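Local coordinates for protein TonB-dependent siderophore receptor (Pseudomonas aeruginosa 39016, PDB 5NEC) that probably takes up ferric siderophores across the outer membrane in a TonB-dependent manner, as a plugged beta-barrel receptor, at residues T118-N123 with T171-L176; K195-V200 with D207-G212. One frame throughout, in Å; residues are numbered along the deposited sequence.

Interaction 1. Residues T118-N123 with T171-L176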
loop_
_atom_site.group_PDB
_atom_site.type_symbol
_atom_site.label_atom_id
_atom_site.label_comp_id
_atom_site.label_asym_id
_atom_site.label_seq_id
_atom_site.Cartn_x
_atom_site.Cartn_y
_atom_site.Cartn_z
ATOM N N THR A 118 1.480 7.981 -3.703
ATOM C CA THR A 118 1.555 7.740 -2.239
ATOM C C THR A 118 0.176 7.952 -1.586
ATOM O O THR A 118 -0.379 9.065 -1.607
ATOM C CB THR A 118 2.580 8.675 -1.529
ATOM O OG1 THR A 118 3.846 8.633 -2.201
ATOM C CG2 THR A 118 2.763 8.286 -0.051
ATOM N N ARG A 119 -0.356 6.897 -0.986
ATOM C CA ARG A 119 -1.730 6.889 -0.541
ATOM C C ARG A 119 -1.882 7.221 0.931
ATOM O O ARG A 119 -1.143 6.752 1.790
ATOM C CB ARG A 119 -2.381 5.563 -0.864
ATOM C CG ARG A 119 -2.614 5.410 -2.335
ATOM C CD ARG A 119 -3.219 4.065 -2.643
ATOM N NE ARG A 119 -3.350 3.913 -4.081
ATOM C CZ ARG A 119 -2.352 3.592 -4.907
ATOM N NH1 ARG A 119 -1.117 3.346 -4.454
ATOM N NH2 ARG A 119 -2.591 3.473 -6.200
ATOM N N GLU A 120 -2.904 8.012 1.193
ATOM C CA GLU A 120 -3.167 8.578 2.495
ATOM C C GLU A 120 -4.273 7.674 3.078
ATOM O O GLU A 120 -4.747 6.795 2.371
ATOM C CB GLU A 120 -3.478 10.066 2.261
ATOM C CG GLU A 120 -4.267 10.810 3.282
ATOM C CD GLU A 120 -3.621 10.944 4.641
ATOM O OE1 GLU A 120 -2.645 11.698 4.818
ATOM O OE2 GLU A 120 -4.184 10.324 5.565
ATOM N N ILE A 121 -4.592 7.785 4.370
ATOM C CA ILE A 121 -5.633 6.938 4.986
ATOM C C ILE A 121 -6.864 7.686 5.526
ATOM O O ILE A 121 -7.799 7.021 5.953
ATOM C CB ILE A 121 -5.066 5.984 6.095
ATOM C CG1 ILE A 121 -4.302 6.732 7.204
ATOM C CG2 ILE A 121 -4.152 4.945 5.483
ATOM C CD1 ILE A 121 -5.164 7.560 8.136
ATOM N N PHE A 122 -6.880 9.030 5.505
ATOM C CA PHE A 122 -7.988 9.818 6.105
ATOM C C PHE A 122 -9.372 9.426 5.581
ATOM O O PHE A 122 -10.327 9.454 6.344
ATOM C CB PHE A 122 -7.791 11.354 5.981
ATOM C CG PHE A 122 -8.261 11.952 4.657
ATOM C CD1 PHE A 122 -7.510 11.787 3.490
ATOM C CD2 PHE A 122 -9.429 12.692 4.582
ATOM C CE1 PHE A 122 -7.921 12.328 2.279
ATOM C CE2 PHE A 122 -9.853 13.233 3.366
ATOM C CZ PHE A 122 -9.095 13.061 2.213
ATOM N N ASN A 123 -9.474 9.025 4.310
ATOM C CA ASN A 123 -10.756 8.620 3.723
ATOM C C ASN A 123 -11.046 7.111 3.761
ATOM O O ASN A 123 -11.993 6.662 3.121
ATOM C CB ASN A 123 -10.840 9.127 2.282
ATOM C CG ASN A 123 -12.275 9.215 1.770
ATOM O OD1 ASN A 123 -13.185 9.684 2.477
ATOM N ND2 ASN A 123 -12.486 8.748 0.540
ATOM N N THR A 171 4.755 17.513 13.167
ATOM C CA THR A 171 3.463 17.106 12.586
ATOM C C THR A 171 2.361 18.082 13.034
ATOM O O THR A 171 2.242 18.375 14.221
ATOM C CB THR A 171 3.052 15.668 13.001
ATOM O OG1 THR A 171 3.965 14.726 12.441
ATOM C CG2 THR A 171 1.632 15.305 12.522
ATOM N N ARG A 172 1.607 18.607 12.075
ATOM C CA ARG A 172 0.406 19.361 12.335
ATOM C C ARG A 172 -0.635 18.803 11.383
ATOM O O ARG A 172 -0.628 19.111 10.190
ATOM C CB ARG A 172 0.635 20.849 12.076
ATOM C CG ARG A 172 1.675 21.506 12.975
ATOM C CD ARG A 172 1.606 23.044 12.816
ATOM N NE ARG A 172 2.645 23.758 13.584
ATOM C CZ ARG A 172 3.675 24.468 13.087
ATOM N NH1 ARG A 172 3.857 24.640 11.779
ATOM N NH2 ARG A 172 4.549 25.041 13.917
ATOM N N ARG A 173 -1.510 17.954 11.919
ATOM C CA ARG A 173 -2.510 17.218 11.147
ATOM C C ARG A 173 -3.918 17.540 11.657
ATOM O O ARG A 173 -4.188 17.440 12.860
ATOM C CB ARG A 173 -2.252 15.721 11.285
ATOM C CG ARG A 173 -3.179 14.829 10.465
ATOM C CD ARG A 173 -2.813 13.360 10.590
ATOM N NE ARG A 173 -3.729 12.504 9.835
ATOM C CZ ARG A 173 -3.566 12.066 8.581
ATOM N NH1 ARG A 173 -2.510 12.384 7.844
ATOM N NH2 ARG A 173 -4.481 11.266 8.056
ATOM N N TYR A 174 -4.802 17.915 10.739
ATOM C CA TYR A 174 -6.176 18.313 11.058
ATOM C C TYR A 174 -7.111 17.482 10.206
ATOM O O TYR A 174 -6.934 17.420 8.983
ATOM C CB TYR A 174 -6.376 19.812 10.784
ATOM C CG TYR A 174 -5.334 20.689 11.451
ATOM C CD1 TYR A 174 -5.516 21.148 12.747
ATOM C CD2 TYR A 174 -4.160 21.030 10.795
ATOM C CE1 TYR A 174 -4.568 21.935 13.373
ATOM C CE2 TYR A 174 -3.201 21.830 11.402
ATOM C CZ TYR A 174 -3.418 22.285 12.692
ATOM O OH TYR A 174 -2.483 23.055 13.336
ATOM N N THR A 175 -8.072 16.804 10.841
ATOM C CA THR A 175 -9.088 16.045 10.100
ATOM C C THR A 175 -10.489 16.406 10.571
ATOM O O THR A 175 -10.698 16.815 11.705
ATOM C CB THR A 175 -8.908 14.516 10.211
ATOM O OG1 THR A 175 -8.859 14.143 11.583
ATOM C CG2 THR A 175 -7.640 14.055 9.558
ATOM N N LEU A 176 -11.440 16.247 9.664
ATOM C CA LEU A 176 -12.840 16.488 9.934
ATOM C C LEU A 176 -13.610 15.443 9.145
ATOM O O LEU A 176 -13.289 15.204 7.996
ATOM C CB LEU A 176 -13.205 17.916 9.524
ATOM C CG LEU A 176 -14.512 18.502 10.100
ATOM C CD1 LEU A 176 -14.440 20.016 10.263
ATOM C CD2 LEU A 176 -15.715 18.113 9.252
#

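Interaction 2. Residues K195-V200 with D207-G212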
loop_
_atom_site.group_PDB
_atom_site.type_symbol
_atom_site.label_atom_id
_atom_site.label_comp_id
_atom_site.label_asym_id
_atom_site.label_seq_id
_atom_site.Cartn_x
_atom_site.Cartn_y
_atom_site.Cartn_z
ATOM N N LYS A 195 -5.726 18.279 6.381
ATOM C CA LYS A 195 -4.553 19.136 6.192
ATOM C C LYS A 195 -3.417 18.513 7.001
ATOM O O LYS A 195 -3.581 18.282 8.204
ATOM C CB LYS A 195 -4.857 20.552 6.669
ATOM C CG LYS A 195 -3.757 21.579 6.435
ATOM C CD LYS A 195 -4.196 22.942 6.975
ATOM C CE LYS A 195 -3.081 23.968 6.992
ATOM N NZ LYS A 195 -2.526 24.159 5.626
ATOM N N HIS A 196 -2.294 18.213 6.336
ATOM C CA HIS A 196 -1.158 17.525 6.963
ATOM C C HIS A 196 0.180 18.157 6.547
ATOM O O HIS A 196 0.481 18.271 5.366
ATOM C CB HIS A 196 -1.185 16.036 6.595
ATOM C CG HIS A 196 -0.099 15.228 7.242
ATOM N ND1 HIS A 196 -0.259 14.613 8.463
ATOM C CD2 HIS A 196 1.161 14.938 6.842
ATOM C CE1 HIS A 196 0.851 13.975 8.786
ATOM N NE2 HIS A 196 1.733 14.167 7.824
ATOM N N ASP A 197 0.947 18.583 7.541
ATOM C CA ASP A 197 2.303 19.080 7.371
ATOM C C ASP A 197 3.171 18.433 8.450
ATOM O O ASP A 197 2.729 18.221 9.575
ATOM C CB ASP A 197 2.350 20.608 7.494
ATOM C CG ASP A 197 1.571 21.291 6.409
ATOM O OD1 ASP A 197 0.345 21.437 6.543
ATOM O OD2 ASP A 197 2.169 21.681 5.389
ATOM N N ALA A 198 4.402 18.110 8.087
ATOM C CA ALA A 198 5.329 17.454 9.001
ATOM C C ALA A 198 6.718 17.487 8.414
ATOM O O ALA A 198 6.878 17.531 7.188
ATOM C CB ALA A 198 4.908 16.007 9.230
ATOM N N ASN A 199 7.713 17.488 9.295
ATOM C CA ASN A 199 9.086 17.096 8.936
ATOM C C ASN A 199 9.213 15.578 9.152
ATOM O O ASN A 199 8.204 14.907 9.421
ATOM C CB ASN A 199 10.096 17.871 9.785
ATOM C CG ASN A 199 10.004 19.358 9.566
ATOM O OD1 ASN A 199 9.624 19.812 8.503
ATOM N ND2 ASN A 199 10.350 20.118 10.569
ATOM N N VAL A 200 10.418 15.027 9.019
ATOM C CA VAL A 200 10.641 13.599 9.300
ATOM C C VAL A 200 11.743 13.457 10.352
ATOM O O VAL A 200 12.846 13.946 10.148
ATOM C CB VAL A 200 11.004 12.806 8.020
ATOM C CG1 VAL A 200 11.218 11.323 8.327
ATOM C CG2 VAL A 200 9.934 12.974 6.950
ATOM N N ASP A 207 10.513 16.899 4.148
ATOM C CA ASP A 207 9.206 17.270 4.660
ATOM C C ASP A 207 8.054 16.945 3.715
ATOM O O ASP A 207 8.248 16.656 2.539
ATOM C CB ASP A 207 9.167 18.744 5.134
ATOM C CG ASP A 207 9.220 19.775 3.999
ATOM O OD1 ASP A 207 9.039 19.470 2.784
ATOM O OD2 ASP A 207 9.450 20.950 4.364
ATOM N N VAL A 208 6.856 16.978 4.279
ATOM C CA VAL A 208 5.648 16.623 3.562
ATOM C C VAL A 208 4.591 17.658 3.858
ATOM O O VAL A 208 4.554 18.252 4.945
ATOM C CB VAL A 208 5.143 15.202 3.906
ATOM C CG1 VAL A 208 6.187 14.155 3.510
ATOM C CG2 VAL A 208 4.757 15.065 5.386
ATOM N N SER A 209 3.757 17.873 2.862
ATOM C CA SER A 209 2.675 18.813 2.939
ATOM C C SER A 209 1.558 18.309 2.025
ATOM O O SER A 209 1.783 18.033 0.853
ATOM C CB SER A 209 3.160 20.180 2.499
ATOM O OG SER A 209 2.162 21.129 2.734
ATOM N N ARG A 210 0.365 18.148 2.564
ATOM C CA ARG A 210 -0.758 17.716 1.744
ATOM C C ARG A 210 -2.096 18.089 2.348
ATOM O O ARG A 210 -2.216 18.367 3.540
ATOM C CB ARG A 210 -0.706 16.202 1.489
ATOM C CG ARG A 210 -0.768 15.337 2.737
ATOM C CD ARG A 210 -0.562 13.855 2.402
ATOM N NE ARG A 210 -0.562 13.003 3.590
ATOM C CZ ARG A 210 0.517 12.629 4.295
ATOM N NH1 ARG A 210 1.747 13.033 3.956
ATOM N NH2 ARG A 210 0.364 11.836 5.368
ATOM N N TRP A 211 -3.104 18.097 1.494
ATOM C CA TRP A 211 -4.450 18.341 1.932
ATOM C C TRP A 211 -5.407 17.598 1.023
ATOM O O TRP A 211 -5.087 17.293 -0.122
ATOM C CB TRP A 211 -4.742 19.848 1.990
ATOM C CG TRP A 211 -4.597 20.513 0.688
ATOM C CD1 TRP A 211 -3.460 21.060 0.169
ATOM C CD2 TRP A 211 -5.621 20.690 -0.294
ATOM N NE1 TRP A 211 -3.715 21.572 -1.085
ATOM C CE2 TRP A 211 -5.035 21.359 -1.394
ATOM C CE3 TRP A 211 -6.982 20.352 -0.349
ATOM C CZ2 TRP A 211 -5.766 21.712 -2.541
ATOM C CZ3 TRP A 211 -7.712 20.695 -1.486
ATOM C CH2 TRP A 211 -7.097 21.361 -2.575
ATOM N N GLY A 212 -6.577 17.305 1.565
ATOM C CA GLY A 212 -7.556 16.508 0.882
ATOM C C GLY A 212 -8.984 16.885 1.215
ATOM O O GLY A 212 -9.288 17.396 2.303
#

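Interaction 1. Residues T118-N123 with T171-L176
F122 and T175 mark the closest backbone approach of the two segments, yet their CA atoms are still 7.5 Å apart: the irregular plug loop 118-123 runs inside the barrel, and the strand that begins at R172 belongs to the wall, so side chains alone bridge the gap. R173 spans most of it. Its CG is anti to the backbone N (chi1 -177°) and the chain stays extended to NE, which carries the guanidinium straight inward to E120, whose side chain comes from the opposite direction. The grip is end-on and two-pronged: NH2 of R173 meets OE2 of E120 at 2.7 Å in a nearly straight bond, and NH1 of R173 meets OE1 of E120 at 3.1 Å. Both oxygens are approached on their syn side, though out of the carboxylate plane, with carboxylate and guanidinium planes turned 32° apart. E120 bends at chi2 (64°), bringing OE2 back to its own backbone, where it also accepts hydrogen bonds from N of I121 (2.8 Å) and N of F122 (3.0 Å). Three donors therefore hold this buried oxygen, and OE1 also forms a salt bridge with R210 of the wall; together they fix the carboxylate's rotation. CD1 of I121 packs 3.8 Å from NH2 of R173. A buried salt bridge of this kind, tying plug to barrel wall, fits the plugged-barrel fold of TonB-dependent receptors.

Interaction 2. Residues K195-V200 with D207-G212
Backbone hydrogen bonds join K195-V200 to D207-G212 as antiparallel neighbours, their axes 4.7 Å apart at closest approach. H196 and R210 form one hydrogen-bonded pair, with N of H196 to O of R210 and N of R210 to O of H196 both 2.8 Å; A198 and V208 form the next, with N of V208 reaching O of A198 at 3.0 Å. Between them D197 and S209 make a non-hydrogen-bonded pair, where CA-H...O contacts run from CA of S209 to O of H196 and from CA of D197 to O of V208.

H196, A198, V208 and R210 share one face of the sheet, and the main side-chain contact there is a stack. R210, with CG between its backbone N and carbonyl carbon (chi1 61°), runs alongside H196 in the same direction and lays its guanidinium over one face of the imidazole, centres 4.0 Å apart and planes at 26°. The overlap is offset, with CZ of R210 3.5 Å from CD2 of H196, while E120 of the plug takes NE of R210 in a salt bridge. CG2 of V208 meets the imidazole edge in plane and also packs on CB of A198, 4.0 Å away.

Polar contact marks the other face, which carries D197 and S209. The hydroxyl OG of S209 donates to OD2 of D197 at 2.7 Å, arriving 37° out of the carboxylate plane.

Strands 187-200 and 206-219 make a beta hairpin, the up-and-down repeat from which the transmembrane barrel of these receptors is built.

How the interactions relate
The centres of the two contacts lie 8 Å apart on the same side of the chain's centre, and they follow in series: interaction 1 closes on strand 172-182 before interaction 2 opens on strand 187-200, its neighbour in the barrel wall. A backbone hydrogen bond, probably from N of R172 to O of D197, joins those strands directly. The contacts also share a polar group: E120, already held in interaction 1, forms a salt bridge with R210 of interaction 2, OE1 of E120 lying 2.7 Å from NE of R210. Loop 118-123 is thus joined through one side chain to two wall strands that flank a third, the one carrying H196.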